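Local coordinates for protein N-acetyltransferase (Escherichia coli, PDB 6GTQ) that probably transfers an acetyl group from acetyl-CoA to an amino group of its substrate, as other GNAT-family N-acetyltransferases do, at residues T113-A118 with K148-I153; D5-E10 with Q60-Y65. The protein carries 1 engineered substitution. One frame throughout, in Å; residues are numbered along the deposited sequence.

In the fold
Helix 110-129 supplies one side of contact 1 and packs against contact 2. In contact 1 its V115 meets the chain that leaves helix 141-149; all three touching residues are buried, and the centre of the contact lies about 9 Å from that of the chain. The centre of contact 2 lies about 13 Å from it; this contact is only partly buried and brings the 5-10 segment, which enters the outermost strand 8-11, against strand 61-74, two places in. Both are apolar, without hydrogen bonds between their segments, but contact 1 fits a valine to a leucine and a phenylalanine, whereas contact 2 has two separate touches. Y65 OH and H117 ND1, 2.7 Å apart, probably hydrogen-bond and couple them.

Contact 1 (T113-A118 with K148-I153)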
ATOM      1  N   THR A 113       3.821   7.298  -5.151  1.00 56.72           N
ATOM      2  CA  THR A 113       5.125   6.637  -5.347  1.00 55.69           C
ATOM      3  C   THR A 113       5.282   5.455  -4.364  1.00 57.75           C
ATOM      4  O   THR A 113       5.842   4.422  -4.734  1.00 56.27           O
ATOM      5  CB  THR A 113       6.274   7.664  -5.308  1.00 62.28           C
ATOM      6  OG1 THR A 113       6.007   8.686  -6.268  1.00 65.49           O
ATOM      7  CG2 THR A 113       7.642   7.046  -5.614  1.00 58.78           C
ATOM      8  N   LEU A 114       4.742   5.601  -3.135  1.00 54.61           N
ATOM      9  CA  LEU A 114       4.759   4.570  -2.096  1.00 52.56           C
ATOM     10  C   LEU A 114       3.842   3.397  -2.448  1.00 52.62           C
ATOM     11  O   LEU A 114       4.206   2.247  -2.200  1.00 49.50           O
ATOM     12  CB  LEU A 114       4.429   5.171  -0.719  1.00 53.07           C
ATOM     13  CG  LEU A 114       5.617   5.304   0.232  1.00 58.04           C
ATOM     14  CD1 LEU A 114       6.548   6.425  -0.194  1.00 60.37           C
ATOM     15  CD2 LEU A 114       5.153   5.515   1.658  1.00 60.14           C
ATOM     16  N   VAL A 115       2.680   3.687  -3.070  1.00 49.08           N
ATOM     17  CA  VAL A 115       1.735   2.664  -3.548  1.00 47.28           C
ATOM     18  C   VAL A 115       2.398   1.869  -4.704  1.00 49.06           C
ATOM     19  O   VAL A 115       2.317   0.648  -4.723  1.00 46.91           O
ATOM     20  CB  VAL A 115       0.360   3.271  -3.948  1.00 51.58           C
ATOM     21  CG1 VAL A 115      -0.573   2.212  -4.535  1.00 50.09           C
ATOM     22  CG2 VAL A 115      -0.303   3.954  -2.758  1.00 51.97           C
ATOM     23  N   ALA A 116       3.108   2.566  -5.613  1.00 47.21           N
ATOM     24  CA  ALA A 116       3.827   1.949  -6.735  1.00 47.72           C
ATOM     25  C   ALA A 116       4.966   1.036  -6.231  1.00 51.51           C
ATOM     26  O   ALA A 116       5.224  -0.013  -6.828  1.00 51.48           O
ATOM     27  CB  ALA A 116       4.355   3.017  -7.690  1.00 50.23           C
ATOM     28  N   HIS A 117       5.605   1.419  -5.111  1.00 47.77           N
ATOM     29  CA  HIS A 117       6.648   0.636  -4.452  1.00 46.44           C
ATOM     30  C   HIS A 117       6.004  -0.636  -3.885  1.00 48.05           C
ATOM     31  O   HIS A 117       6.464  -1.748  -4.177  1.00 47.52           O
ATOM     32  CB  HIS A 117       7.328   1.457  -3.350  1.00 47.15           C
ATOM     33  CG  HIS A 117       8.526   0.776  -2.765  1.00 50.42           C
ATOM     34  ND1 HIS A 117       8.406  -0.129  -1.732  1.00 50.86           N
ATOM     35  CD2 HIS A 117       9.832   0.882  -3.098  1.00 53.30           C
ATOM     36  CE1 HIS A 117       9.633  -0.539  -1.465  1.00 50.39           C
ATOM     37  NE2 HIS A 117      10.524   0.046  -2.255  1.00 52.11           N
ATOM     38  N   ALA A 118       4.897  -0.459  -3.143  1.00 43.90           N
ATOM     39  CA  ALA A 118       4.075  -1.526  -2.564  1.00 42.93           C
ATOM     40  C   ALA A 118       3.656  -2.525  -3.635  1.00 47.95           C
ATOM     41  O   ALA A 118       3.878  -3.727  -3.462  1.00 49.63           O
ATOM     42  CB  ALA A 118       2.847  -0.935  -1.886  1.00 43.48           C
ATOM     43  N   LYS A 148      -8.916   5.585  -5.698  1.00 59.34           N
ATOM     44  CA  LYS A 148      -9.719   5.523  -6.927  1.00 60.29           C
ATOM     45  C   LYS A 148      -8.963   6.138  -8.110  1.00 66.17           C
ATOM     46  O   LYS A 148      -9.026   5.596  -9.212  1.00 65.71           O
ATOM     47  CB  LYS A 148     -11.079   6.223  -6.752  1.00 65.17           C
ATOM     48  CG  LYS A 148     -12.174   5.336  -6.179  1.00 74.39           C
ATOM     49  CD  LYS A 148     -13.544   5.782  -6.654  1.00 87.82           C
ATOM     50  CE  LYS A 148     -14.482   6.121  -5.520  1.00103.21           C
ATOM     51  NZ  LYS A 148     -14.375   7.546  -5.099  1.00114.99           N
ATOM     52  N   SER A 149      -8.228   7.255  -7.876  1.00 65.49           N
ATOM     53  CA  SER A 149      -7.429   7.953  -8.898  1.00 66.77           C
ATOM     54  C   SER A 149      -6.205   7.137  -9.339  1.00 68.07           C
ATOM     55  O   SER A 149      -5.667   7.359 -10.427  1.00 67.99           O
ATOM     56  CB  SER A 149      -7.020   9.345  -8.424  1.00 72.54           C
ATOM     57  OG  SER A 149      -6.036   9.292  -7.404  1.00 78.82           O
ATOM     58  N   LEU A 150      -5.780   6.184  -8.495  1.00 62.37           N
ATOM     59  CA  LEU A 150      -4.679   5.287  -8.799  1.00 59.49           C
ATOM     60  C   LEU A 150      -5.172   4.034  -9.528  1.00 61.13           C
ATOM     61  O   LEU A 150      -4.348   3.246  -9.978  1.00 60.32           O
ATOM     62  CB  LEU A 150      -3.902   4.922  -7.535  1.00 57.82           C
ATOM     63  CG  LEU A 150      -3.086   6.027  -6.869  1.00 62.91           C
ATOM     64  CD1 LEU A 150      -2.279   5.449  -5.724  1.00 60.96           C
ATOM     65  CD2 LEU A 150      -2.152   6.723  -7.863  1.00 65.69           C
ATOM     66  N   GLY A 151      -6.495   3.878  -9.654  1.00 56.57           N
ATOM     67  CA  GLY A 151      -7.125   2.775 -10.376  1.00 55.07           C
ATOM     68  C   GLY A 151      -7.672   1.630  -9.544  1.00 56.08           C
ATOM     69  O   GLY A 151      -8.056   0.594 -10.102  1.00 54.85           O
ATOM     70  N   PHE A 152      -7.712   1.792  -8.208  1.00 50.82           N
ATOM     71  CA  PHE A 152      -8.251   0.755  -7.323  1.00 48.68           C
ATOM     72  C   PHE A 152      -9.776   0.677  -7.480  1.00 55.52           C
ATOM     73  O   PHE A 152     -10.432   1.710  -7.633  1.00 58.48           O
ATOM     74  CB  PHE A 152      -7.861   1.014  -5.868  1.00 48.84           C
ATOM     75  CG  PHE A 152      -6.440   0.681  -5.484  1.00 47.65           C
ATOM     76  CD1 PHE A 152      -5.393   1.534  -5.815  1.00 50.40           C
ATOM     77  CD2 PHE A 152      -6.158  -0.435  -4.707  1.00 47.92           C
ATOM     78  CE1 PHE A 152      -4.087   1.252  -5.416  1.00 49.66           C
ATOM     79  CE2 PHE A 152      -4.846  -0.732  -4.326  1.00 49.12           C
ATOM     80  CZ  PHE A 152      -3.822   0.119  -4.673  1.00 47.66           C
ATOM     81  N   ILE A 153     -10.325  -0.543  -7.511  1.00 51.15           N
ATOM     82  CA  ILE A 153     -11.757  -0.762  -7.672  1.00 52.39           C
ATOM     83  C   ILE A 153     -12.405  -0.657  -6.303  1.00 56.52           C
ATOM     84  O   ILE A 153     -12.032  -1.414  -5.411  1.00 54.22           O
ATOM     85  CB  ILE A 153     -12.083  -2.101  -8.424  1.00 55.25           C
ATOM     86  CG1 ILE A 153     -11.700  -2.011  -9.919  1.00 56.12           C
ATOM     87  CG2 ILE A 153     -13.561  -2.505  -8.289  1.00 56.97           C
ATOM     88  CD1 ILE A 153     -10.387  -2.650 -10.256  1.00 61.31           C
TER
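In this GNAT fold, helix 110-129 is the connecting helix of the beta-alpha-beta crossover from strand 90-101 to the parallel strand 133-137, and its V115 points at L150 and F152, which flank G151, the glycine of the Schellman motif that ends helix 141-149. The helix starts within a QxxGxG sequence, the motif that in GNAT relatives binds the pyrophosphate of acetyl-CoA. The positive phi of G151, 101°, takes the chain out of the helix, and G151 N bonds back to K148 O at 3.1 Å. The side chains before and after the glycine both turn toward helix 110-129.

V115 and L150 meet tip to tip. L150 CD1 sits over the fork of the valine, 3.8 Å from V115 CG1 and 3.9 Å from V115 CG2, so both branches and CB share one methyl. With CG1 anti to the backbone N (chi1 176°), that branch extends far enough to meet the phenylalanine as well. Nothing polar crosses between the segments. One turn to either side on the same helix, A112 touches L150 and M119 touches F152, which makes V115 the middle of a row of three.

F152 leads straight into the short strand 153-154, whose I153 bonds through its backbone to F164. The F152 ring meets F147 edge-to-face and F165 at about 40°, while an apolar side chain of another protein chain packs on L150. The valine comes to the edge of the F152 ring, near its plane: V115 CG1 lies 3.7 Å from F152 CE1 and 3.9 Å from F152 CZ.

Contact 2 (D5-E10 with Q60-Y65); sequences DDLTIE and QVLGYY
The Y65 ring is approached obliquely by a methyl of I9, with I9 CG2 4.4 Å from Y65 CE2, while the ring of Y50 lies nearly parallel to it, the planes about 5° apart. L114 and A118 of helix 110-129 and L96 and L99 of strand 90-101 also touch this tyrosine, and its OH is hydrogen-bonded to H117 ND1.

At the other touch the side chains of L7 and L62 cross at about a right angle, and one methyl of each makes the contact: L7 CD2 is 3.9 Å from L62 CD1. L62 has CG anti to its carbonyl carbon (chi1 -68°) and then runs on extended, which carries CD1 out to the other leucine.

The two segments are not sheet neighbours. Strand 48-53 runs between them, antiparallel to both, and the end-to-end directions of 7-9 and 62-65 differ by just 14°. L62 and G63 both face L52 of that middle strand in a classic beta bulge. L52 also touches L7 and I9. From helix 110-129, W110 touches L7 and H117 touches I9.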
ATOM      1  N   ASP A   5      17.491  13.235  -5.892  1.00106.30           N
ATOM      2  CA  ASP A   5      16.769  13.399  -4.632  1.00103.94           C
ATOM      3  C   ASP A   5      17.471  12.678  -3.464  1.00104.60           C
ATOM      4  O   ASP A   5      18.127  11.649  -3.675  1.00103.25           O
ATOM      5  CB  ASP A   5      15.305  12.920  -4.771  1.00103.15           C
ATOM      6  CG  ASP A   5      14.268  13.805  -4.091  1.00113.25           C
ATOM      7  OD1 ASP A   5      14.437  14.103  -2.884  1.00113.28           O
ATOM      8  OD2 ASP A   5      13.282  14.184  -4.759  1.00119.21           O
ATOM      9  N   ASP A   6      17.310  13.219  -2.233  1.00 99.24           N
ATOM     10  CA  ASP A   6      17.892  12.694  -0.986  1.00 96.65           C
ATOM     11  C   ASP A   6      17.071  11.526  -0.380  1.00 92.80           C
ATOM     12  O   ASP A   6      17.622  10.735   0.376  1.00 90.59           O
ATOM     13  CB  ASP A   6      18.056  13.845   0.037  1.00100.82           C
ATOM     14  CG  ASP A   6      19.022  13.617   1.196  1.00114.04           C
ATOM     15  OD1 ASP A   6      20.095  13.006   0.974  1.00115.61           O
ATOM     16  OD2 ASP A   6      18.721  14.085   2.318  1.00119.68           O
ATOM     17  N   LEU A   7      15.774  11.414  -0.730  1.00 85.08           N
ATOM     18  CA  LEU A   7      14.855  10.395  -0.217  1.00 80.21           C
ATOM     19  C   LEU A   7      14.997   8.997  -0.833  1.00 79.15           C
ATOM     20  O   LEU A   7      15.286   8.874  -2.025  1.00 79.41           O
ATOM     21  CB  LEU A   7      13.400  10.869  -0.359  1.00 79.80           C
ATOM     22  CG  LEU A   7      12.968  12.035   0.530  1.00 85.72           C
ATOM     23  CD1 LEU A   7      11.969  12.902  -0.181  1.00 87.15           C
ATOM     24  CD2 LEU A   7      12.398  11.543   1.855  1.00 86.62           C
ATOM     25  N   THR A   8      14.763   7.943  -0.008  1.00 71.19           N
ATOM     26  CA  THR A   8      14.767   6.522  -0.411  1.00 68.15           C
ATOM     27  C   THR A   8      13.596   5.753   0.220  1.00 66.05           C
ATOM     28  O   THR A   8      13.123   6.133   1.291  1.00 63.76           O
ATOM     29  CB  THR A   8      16.086   5.799  -0.060  1.00 77.98           C
ATOM     30  OG1 THR A   8      16.345   5.902   1.337  1.00 80.88           O
ATOM     31  CG2 THR A   8      17.276   6.284  -0.873  1.00 81.22           C
ATOM     32  N   ILE A   9      13.138   4.665  -0.444  1.00 60.36           N
ATOM     33  CA  ILE A   9      12.102   3.762   0.082  1.00 56.99           C
ATOM     34  C   ILE A   9      12.770   2.425   0.362  1.00 59.73           C
ATOM     35  O   ILE A   9      13.355   1.819  -0.537  1.00 60.22           O
ATOM     36  CB  ILE A   9      10.822   3.586  -0.782  1.00 58.70           C
ATOM     37  CG1 ILE A   9      10.263   4.931  -1.280  1.00 60.00           C
ATOM     38  CG2 ILE A   9       9.761   2.798   0.008  1.00 57.01           C
ATOM     39  CD1 ILE A   9       9.415   4.840  -2.555  1.00 62.96           C
ATOM     40  N   GLU A  10      12.706   1.984   1.616  1.00 54.48           N
ATOM     41  CA  GLU A  10      13.303   0.732   2.053  1.00 53.06           C
ATOM     42  C   GLU A  10      12.448   0.071   3.123  1.00 54.11           C
ATOM     43  O   GLU A  10      11.718   0.753   3.836  1.00 53.77           O
ATOM     44  CB  GLU A  10      14.746   0.962   2.562  1.00 55.96           C
ATOM     45  CG  GLU A  10      14.860   1.912   3.750  1.00 68.63           C
ATOM     46  CD  GLU A  10      16.227   2.081   4.384  1.00 94.44           C
ATOM     47  OE1 GLU A  10      16.318   1.978   5.630  1.00 88.70           O
ATOM     48  OE2 GLU A  10      17.204   2.337   3.642  1.00 94.81           O
ATOM     49  N   GLN A  60      15.747  10.051   8.979  1.00 64.60           N
ATOM     50  CA  GLN A  60      14.532  10.822   9.255  1.00 63.92           C
ATOM     51  C   GLN A  60      13.362  10.338   8.372  1.00 64.57           C
ATOM     52  O   GLN A  60      13.387  10.509   7.151  1.00 64.53           O
ATOM     53  CB  GLN A  60      14.803  12.318   9.049  1.00 68.39           C
ATOM     54  CG  GLN A  60      13.649  13.227   9.447  1.00 92.62           C
ATOM     55  CD  GLN A  60      14.006  14.694   9.391  1.00119.09           C
ATOM     56  OE1 GLN A  60      15.158  15.074   9.140  1.00115.35           O
ATOM     57  NE2 GLN A  60      13.015  15.556   9.611  1.00111.86           N
ATOM     58  N   VAL A  61      12.347   9.720   8.998  1.00 57.64           N
ATOM     59  CA  VAL A  61      11.176   9.164   8.317  1.00 54.79           C
ATOM     60  C   VAL A  61      10.199  10.256   7.907  1.00 58.64           C
ATOM     61  O   VAL A  61       9.710  10.996   8.765  1.00 60.14           O
ATOM     62  CB  VAL A  61      10.504   8.032   9.144  1.00 56.03           C
ATOM     63  CG1 VAL A  61       9.207   7.544   8.489  1.00 54.14           C
ATOM     64  CG2 VAL A  61      11.473   6.874   9.351  1.00 54.64           C
ATOM     65  N   LEU A  62       9.904  10.335   6.596  1.00 52.91           N
ATOM     66  CA  LEU A  62       8.979  11.313   6.027  1.00 53.83           C
ATOM     67  C   LEU A  62       7.764  10.656   5.348  1.00 56.47           C
ATOM     68  O   LEU A  62       7.078  11.273   4.536  1.00 57.28           O
ATOM     69  CB  LEU A  62       9.711  12.295   5.082  1.00 55.54           C
ATOM     70  CG  LEU A  62      10.701  13.280   5.741  1.00 61.53           C
ATOM     71  CD1 LEU A  62      11.495  14.017   4.701  1.00 63.27           C
ATOM     72  CD2 LEU A  62       9.999  14.261   6.669  1.00 63.24           C
ATOM     73  N   GLY A  63       7.489   9.423   5.732  1.00 50.88           N
ATOM     74  CA  GLY A  63       6.391   8.650   5.181  1.00 49.43           C
ATOM     75  C   GLY A  63       6.599   7.172   5.373  1.00 52.69           C
ATOM     76  O   GLY A  63       7.737   6.710   5.501  1.00 51.95           O
ATOM     77  N   TYR A  64       5.492   6.423   5.410  1.00 49.25           N
ATOM     78  CA  TYR A  64       5.513   4.978   5.590  1.00 47.19           C
ATOM     79  C   TYR A  64       4.301   4.261   5.009  1.00 49.47           C
ATOM     80  O   TYR A  64       3.262   4.874   4.736  1.00 51.21           O
ATOM     81  CB  TYR A  64       5.670   4.622   7.084  1.00 48.64           C
ATOM     82  CG  TYR A  64       4.424   4.741   7.945  1.00 50.72           C
ATOM     83  CD1 TYR A  64       3.553   3.662   8.103  1.00 50.04           C
ATOM     84  CD2 TYR A  64       4.176   5.893   8.692  1.00 54.17           C
ATOM     85  CE1 TYR A  64       2.440   3.743   8.942  1.00 51.11           C
ATOM     86  CE2 TYR A  64       3.082   5.974   9.560  1.00 55.08           C
ATOM     87  CZ  TYR A  64       2.214   4.898   9.672  1.00 58.94           C
ATOM     88  OH  TYR A  64       1.133   4.966  10.511  1.00 58.45           O
ATOM     89  N   TYR A  65       4.431   2.945   4.881  1.00 42.69           N
ATOM     90  CA  TYR A  65       3.346   2.054   4.485  1.00 40.34           C
ATOM     91  C   TYR A  65       3.550   0.688   5.143  1.00 43.58           C
ATOM     92  O   TYR A  65       4.675   0.349   5.500  1.00 41.88           O
ATOM     93  CB  TYR A  65       3.100   2.005   2.954  1.00 39.14           C
ATOM     94  CG  TYR A  65       4.022   1.130   2.132  1.00 37.85           C
ATOM     95  CD1 TYR A  65       3.844  -0.252   2.083  1.00 38.06           C
ATOM     96  CD2 TYR A  65       4.984   1.693   1.293  1.00 38.82           C
ATOM     97  CE1 TYR A  65       4.662  -1.060   1.299  1.00 36.92           C
ATOM     98  CE2 TYR A  65       5.795   0.895   0.484  1.00 39.20           C
ATOM     99  CZ  TYR A  65       5.629  -0.482   0.493  1.00 45.95           C
ATOM    100  OH  TYR A  65       6.438  -1.282  -0.274  1.00 48.32           O
TER